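Local coordinates for ArCE4A (Arthrobacter sp. AW19M34-1, PDB 5LFZ), which probably removes N-acetyl groups from polysaccharides such as chitin, as a metal-dependent deacetylase of carbohydrate esterase family 4, at residues W141-L146 with L161-P166; T145-H150 with E177-A182. All coordinates share one frame; numbering follows the deposited sequence.

Contact 1. Residues W141-L146 with L161-P166; sequences WDVDTL and LEEAKP
In a beta-alpha-beta crossover, Val143 of strand 143-144 packs against Glu163 and Ala164, where helix 153-163 ends. CG2 lies mainly against the helix backbone, 3.7 Å from Glu163 O and 4.0 Å from Ala164 N. CG1, anti to the backbone N (chi1 180°), meets the Glu163 side chain, where OE1 is 4.0 Å away and CB equally near. The Glu163 chain, extended beyond CG, passes the valine at a slant. With only an alanine at Val143, both methyl contacts are lost, which would probably leave a gap between strand and helix end. No direct hydrogen bond joins the segments, but a water does: it accepts from Asp144 N and donates to Glu163 OE1, with 2.9 Å to each. Toward Lys165 the touch is looser, with Asp142 OD2 4.3 Å from Lys165 CG and too far from the ammonium for a salt bridge. The Asp142 carboxylate is held by Ser168 OG and Ile169 N, at the start of strand 168-173. Strand 143-144 runs parallel to 168-173, with helix 153-163 between them in sequence, an arrangement typical of the distorted beta/alpha barrel of NodB-homology deacetylases.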
loop_
_atom_site.group_PDB
_atom_site.type_symbol
_atom_site.label_atom_id
_atom_site.label_comp_id
_atom_site.label_asym_id
_atom_site.label_seq_id
_atom_site.Cartn_x
_atom_site.Cartn_y
_atom_site.Cartn_z
ATOM N N TRP A 141 8.274 -2.671 -3.271
ATOM C CA TRP A 141 8.415 -1.266 -3.652
ATOM C C TRP A 141 9.790 -1.003 -4.257
ATOM O O TRP A 141 10.729 -1.766 -4.033
ATOM C CB TRP A 141 8.216 -0.356 -2.432
ATOM C CG TRP A 141 9.225 -0.623 -1.344
ATOM C CD1 TRP A 141 10.462 -0.043 -1.201
ATOM C CD2 TRP A 141 9.088 -1.545 -0.262
ATOM N NE1 TRP A 141 11.098 -0.554 -0.096
ATOM C CE2 TRP A 141 10.275 -1.479 0.499
ATOM C CE3 TRP A 141 8.074 -2.423 0.143
ATOM C CZ2 TRP A 141 10.471 -2.249 1.646
ATOM C CZ3 TRP A 141 8.272 -3.189 1.276
ATOM C CH2 TRP A 141 9.460 -3.099 2.015
ATOM N N ASP A 142 9.927 0.088 -5.001
ATOM C CA ASP A 142 11.248 0.451 -5.499
ATOM C C ASP A 142 11.691 1.794 -4.929
ATOM O O ASP A 142 12.863 2.145 -5.010
ATOM C CB ASP A 142 11.274 0.465 -7.033
ATOM C CG ASP A 142 10.398 1.542 -7.626
ATOM O OD1 ASP A 142 9.342 1.842 -7.039
ATOM O OD2 ASP A 142 10.764 2.087 -8.691
ATOM N N VAL A 143 10.752 2.534 -4.344
ATOM C CA VAL A 143 11.077 3.802 -3.695
ATOM C C VAL A 143 10.667 3.780 -2.231
ATOM O O VAL A 143 9.481 3.779 -1.913
ATOM C CB VAL A 143 10.387 4.998 -4.376
ATOM C CG1 VAL A 143 10.754 6.296 -3.657
ATOM C CG2 VAL A 143 10.758 5.064 -5.848
ATOM N N ASP A 144 11.659 3.755 -1.348
ATOM C CA ASP A 144 11.421 3.835 0.087
ATOM C C ASP A 144 11.612 5.281 0.548
ATOM O O ASP A 144 12.735 5.785 0.565
ATOM C CB ASP A 144 12.375 2.900 0.837
ATOM C CG ASP A 144 12.120 2.863 2.335
ATOM O OD1 ASP A 144 11.278 3.632 2.841
ATOM O OD2 ASP A 144 12.788 2.061 3.019
ATOM N N THR A 145 10.529 5.948 0.939
ATOM C CA THR A 145 10.645 7.345 1.366
ATOM C C THR A 145 11.348 7.495 2.708
ATOM O O THR A 145 11.685 8.612 3.121
ATOM C CB THR A 145 9.276 8.024 1.475
ATOM O OG1 THR A 145 8.488 7.347 2.464
ATOM C CG2 THR A 145 8.568 8.009 0.139
ATOM N N LEU A 146 11.565 6.367 3.379
ATOM C CA LEU A 146 12.213 6.319 4.687
ATOM C C LEU A 146 11.423 7.081 5.746
ATOM O O LEU A 146 11.979 7.478 6.772
ATOM C CB LEU A 146 13.644 6.872 4.608
ATOM C CG LEU A 146 14.582 6.140 3.645
ATOM C CD1 LEU A 146 15.898 6.892 3.489
ATOM C CD2 LEU A 146 14.819 4.718 4.130
ATOM N N LEU A 161 9.694 12.085 -4.955
ATOM C CA LEU A 161 9.732 12.805 -6.222
ATOM C C LEU A 161 10.977 12.471 -7.036
ATOM O O LEU A 161 10.895 12.195 -8.237
ATOM C CB LEU A 161 9.668 14.316 -5.984
ATOM C CG LEU A 161 9.733 15.186 -7.241
ATOM C CD1 LEU A 161 8.565 14.873 -8.167
ATOM C CD2 LEU A 161 9.778 16.668 -6.888
ATOM N N GLU A 162 12.130 12.493 -6.380
ATOM C CA GLU A 162 13.399 12.395 -7.088
ATOM C C GLU A 162 13.774 10.968 -7.470
ATOM O O GLU A 162 14.552 10.768 -8.400
ATOM C CB GLU A 162 14.523 13.011 -6.252
ATOM C CG GLU A 162 14.382 14.505 -6.034
ATOM C CD GLU A 162 15.580 15.104 -5.322
ATOM O OE1 GLU A 162 16.405 14.335 -4.784
ATOM O OE2 GLU A 162 15.695 16.347 -5.301
ATOM N N GLU A 163 13.232 9.981 -6.760
ATOM C CA GLU A 163 13.570 8.586 -7.041
ATOM C C GLU A 163 12.506 7.871 -7.871
ATOM O O GLU A 163 12.775 6.814 -8.442
ATOM C CB GLU A 163 13.802 7.813 -5.743
ATOM C CG GLU A 163 15.081 8.185 -5.013
ATOM C CD GLU A 163 15.366 7.267 -3.838
ATOM O OE1 GLU A 163 14.726 6.199 -3.753
ATOM O OE2 GLU A 163 16.233 7.612 -3.004
ATOM N N ALA A 164 11.305 8.439 -7.932
ATOM C CA ALA A 164 10.228 7.834 -8.709
ATOM C C ALA A 164 10.578 7.830 -10.185
ATOM O O ALA A 164 11.241 8.738 -10.686
ATOM C CB ALA A 164 8.910 8.567 -8.486
ATOM N N LYS A 165 10.127 6.783 -10.865
ATOM C CA LYS A 165 10.286 6.645 -12.302
ATOM C C LYS A 165 9.004 5.999 -12.823
ATOM O O LYS A 165 8.175 5.556 -12.028
ATOM C CB LYS A 165 11.531 5.815 -12.626
ATOM C CG LYS A 165 11.411 4.337 -12.316
ATOM C CD LYS A 165 12.784 3.681 -12.254
ATOM C CE LYS A 165 12.760 2.276 -12.840
ATOM N NZ LYS A 165 12.398 2.279 -14.290
ATOM N N PRO A 166 8.809 5.971 -14.152
ATOM C CA PRO A 166 7.610 5.292 -14.649
ATOM C C PRO A 166 7.541 3.843 -14.169
ATOM O O PRO A 166 8.521 3.109 -14.302
ATOM C CB PRO A 166 7.774 5.362 -16.169
ATOM C CG PRO A 166 8.631 6.555 -16.394
ATOM C CD PRO A 166 9.565 6.628 -15.235
HETATM O O HOH W 1 14.372 3.794 -2.256
#

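Contact 2. Residues T145-H150 with E177-A182; sequences TLDWKH and ESSVKA
Asp147 and Ser179 meet through polar atoms alone: Asp147 OD2 stands 3.3 Å from Ser179 OG, yet the angle is too poor for a hydrogen bond. The Asp147 carboxylate projects from the short helix 147-150 with CG set between the backbone N and carbonyl carbon (chi1 67°), which turns OD2 toward helix 177-192.

The hydrogen bonds that hold these two groups run to residues between the segments. OD2 takes one from His173 N and another from His176 NE2, while Ser179 OG bonds to His173 O. Both polar groups of the His173 backbone are thus gripped, one by each partner, and OD2 and OG are brought side by side without bonding to each other.

Within 145-150, hydrogen bonds shape the turn carrying Asp147. His150 folds back so that NE2 donates to Thr145 O at 2.7 Å, approaching in the carbonyl plane, while that oxygen lies 18° out of the imidazole plane. Leu146 O accepts from Lys149 N at 2.9 Å and from His150 N at 3.2 Å, and a weak bond of 3.5 Å runs from Asp147 N to Thr145 OG1.

Ring packing finishes the turn. One face of the His150 ring covers Leu146 O and Asp147 CA near its rim, and Lys149 CG sits over the Trp148 ring. Trp148 NE1 is tied to Asp144 OD1, and its ring meets that of His173.

Asp144 to Trp148 match the DXXDW motif of the family, and the Asp147 side chain lies about 9 Å from the bound nickel. A buried carboxylate accepting from the backbone N of His173 and the ring NE2 of His176, beside a hydroxyl engaged with the same backbone, probably fixes the loop after strand 168-173.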
loop_
_atom_site.group_PDB
_atom_site.type_symbol
_atom_site.label_atom_id
_atom_site.label_comp_id
_atom_site.label_asym_id
_atom_site.label_seq_id
_atom_site.Cartn_x
_atom_site.Cartn_y
_atom_site.Cartn_z
ATOM N N THR A 145 10.529 5.948 0.939
ATOM C CA THR A 145 10.645 7.345 1.366
ATOM C C THR A 145 11.348 7.495 2.708
ATOM O O THR A 145 11.685 8.612 3.121
ATOM C CB THR A 145 9.276 8.024 1.475
ATOM O OG1 THR A 145 8.488 7.347 2.464
ATOM C CG2 THR A 145 8.568 8.009 0.139
ATOM N N LEU A 146 11.565 6.367 3.379
ATOM C CA LEU A 146 12.213 6.319 4.687
ATOM C C LEU A 146 11.423 7.081 5.746
ATOM O O LEU A 146 11.979 7.478 6.772
ATOM C CB LEU A 146 13.644 6.872 4.608
ATOM C CG LEU A 146 14.582 6.140 3.645
ATOM C CD1 LEU A 146 15.898 6.892 3.489
ATOM C CD2 LEU A 146 14.819 4.718 4.130
ATOM N N ASP A 147 10.125 7.270 5.520
ATOM C CA ASP A 147 9.349 8.084 6.452
ATOM C C ASP A 147 9.199 7.377 7.802
ATOM O O ASP A 147 8.953 8.022 8.824
ATOM C CB ASP A 147 7.981 8.484 5.857
ATOM C CG ASP A 147 7.019 7.313 5.653
ATOM O OD1 ASP A 147 7.447 6.155 5.471
ATOM O OD2 ASP A 147 5.800 7.592 5.647
ATOM N N TRP A 148 9.418 6.063 7.805
ATOM C CA TRP A 148 9.396 5.265 9.026
ATOM C C TRP A 148 10.588 5.578 9.936
ATOM O O TRP A 148 10.555 5.273 11.129
ATOM C CB TRP A 148 9.371 3.770 8.678
ATOM C CG TRP A 148 10.510 3.359 7.789
ATOM C CD1 TRP A 148 10.590 3.522 6.438
ATOM C CD2 TRP A 148 11.724 2.713 8.187
ATOM N NE1 TRP A 148 11.785 3.030 5.969
ATOM C CE2 TRP A 148 12.498 2.524 7.023
ATOM C CE3 TRP A 148 12.233 2.274 9.413
ATOM C CZ2 TRP A 148 13.753 1.916 7.049
ATOM C CZ3 TRP A 148 13.480 1.669 9.438
ATOM C CH2 TRP A 148 14.226 1.498 8.264
ATOM N N LYS A 149 11.638 6.176 9.375
ATOM C CA LYS A 149 12.787 6.584 10.182
ATOM C C LYS A 149 12.774 8.063 10.541
ATOM O O LYS A 149 13.011 8.420 11.696
ATOM C CB LYS A 149 14.117 6.270 9.484
ATOM C CG LYS A 149 14.540 4.822 9.549
ATOM N N HIS A 150 12.521 8.930 9.562
ATOM C CA HIS A 150 12.711 10.359 9.810
ATOM C C HIS A 150 11.427 11.114 10.139
ATOM O O HIS A 150 11.490 12.202 10.708
ATOM C CB HIS A 150 13.413 11.027 8.616
ATOM C CG HIS A 150 12.763 10.773 7.289
ATOM N ND1 HIS A 150 11.519 11.267 6.958
ATOM C CD2 HIS A 150 13.207 10.110 6.195
ATOM C CE1 HIS A 150 11.216 10.901 5.725
ATOM N NE2 HIS A 150 12.223 10.201 5.238
ATOM N N GLU A 177 1.834 11.821 11.419
ATOM C CA GLU A 177 1.303 13.052 10.844
ATOM C C GLU A 177 2.028 13.466 9.570
ATOM O O GLU A 177 1.443 14.104 8.700
ATOM C CB GLU A 177 1.371 14.193 11.865
ATOM C CG GLU A 177 0.811 15.500 11.331
ATOM C CD GLU A 177 -0.151 16.165 12.283
ATOM O OE1 GLU A 177 0.180 17.259 12.786
ATOM O OE2 GLU A 177 -1.235 15.594 12.533
ATOM N N SER A 178 3.300 13.102 9.451
ATOM C CA SER A 178 4.079 13.603 8.330
ATOM C C SER A 178 3.542 13.113 6.986
ATOM O O SER A 178 3.668 13.809 5.992
ATOM C CB SER A 178 5.562 13.248 8.484
ATOM O OG SER A 178 5.771 11.870 8.651
ATOM N N SER A 179 2.910 11.944 6.952
ATOM C CA SER A 179 2.297 11.493 5.708
ATOM C C SER A 179 1.117 12.377 5.296
ATOM O O SER A 179 0.940 12.679 4.114
ATOM C CB SER A 179 1.854 10.037 5.838
ATOM O OG SER A 179 2.996 9.212 5.986
ATOM N N VAL A 180 0.319 12.794 6.271
ATOM C CA VAL A 180 -0.769 13.732 6.023
ATOM C C VAL A 180 -0.242 15.041 5.451
ATOM O O VAL A 180 -0.775 15.565 4.473
ATOM C CB VAL A 180 -1.565 14.028 7.307
ATOM C CG1 VAL A 180 -2.620 15.086 7.045
ATOM C CG2 VAL A 180 -2.217 12.750 7.821
ATOM N N LYS A 181 0.815 15.562 6.063
ATOM C CA LYS A 181 1.389 16.830 5.632
ATOM C C LYS A 181 2.140 16.696 4.309
ATOM O O LYS A 181 2.222 17.651 3.536
ATOM C CB LYS A 181 2.314 17.385 6.718
ATOM C CG LYS A 181 1.572 17.866 7.959
ATOM C CD LYS A 181 2.527 18.338 9.040
ATOM C CE LYS A 181 1.950 19.514 9.824
ATOM N NZ LYS A 181 0.494 19.707 9.570
ATOM N N ALA A 182 2.680 15.511 4.042
ATOM C CA ALA A 182 3.433 15.286 2.813
ATOM C C ALA A 182 2.537 15.185 1.588
ATOM O O ALA A 182 2.896 15.652 0.511
ATOM C CB ALA A 182 4.277 14.028 2.927
#

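In the fold
From the N-terminal side, strand 143-144 leads directly into helix 147-150, and both contacts begin here, sharing Thr145 and Leu146. The chain then forms helix 153-163, and at its end contact 1 closes the first loop by bringing 161-166 back to 141-146. Strand 168-173 follows and pairs in parallel with 143-144; past it, helix 177-192 closes the second, longer loop at contact 2. Because 147-150 lies inside the first loop and 177-182 beyond it, the loops cross rather than nest. Their centres are about 13 Å apart. Together they tie successive beta-alpha units, contact 1 at the end of helix 153-163, contact 2 early in helix 177-192, with Asp147 about 9 Å from the nickel.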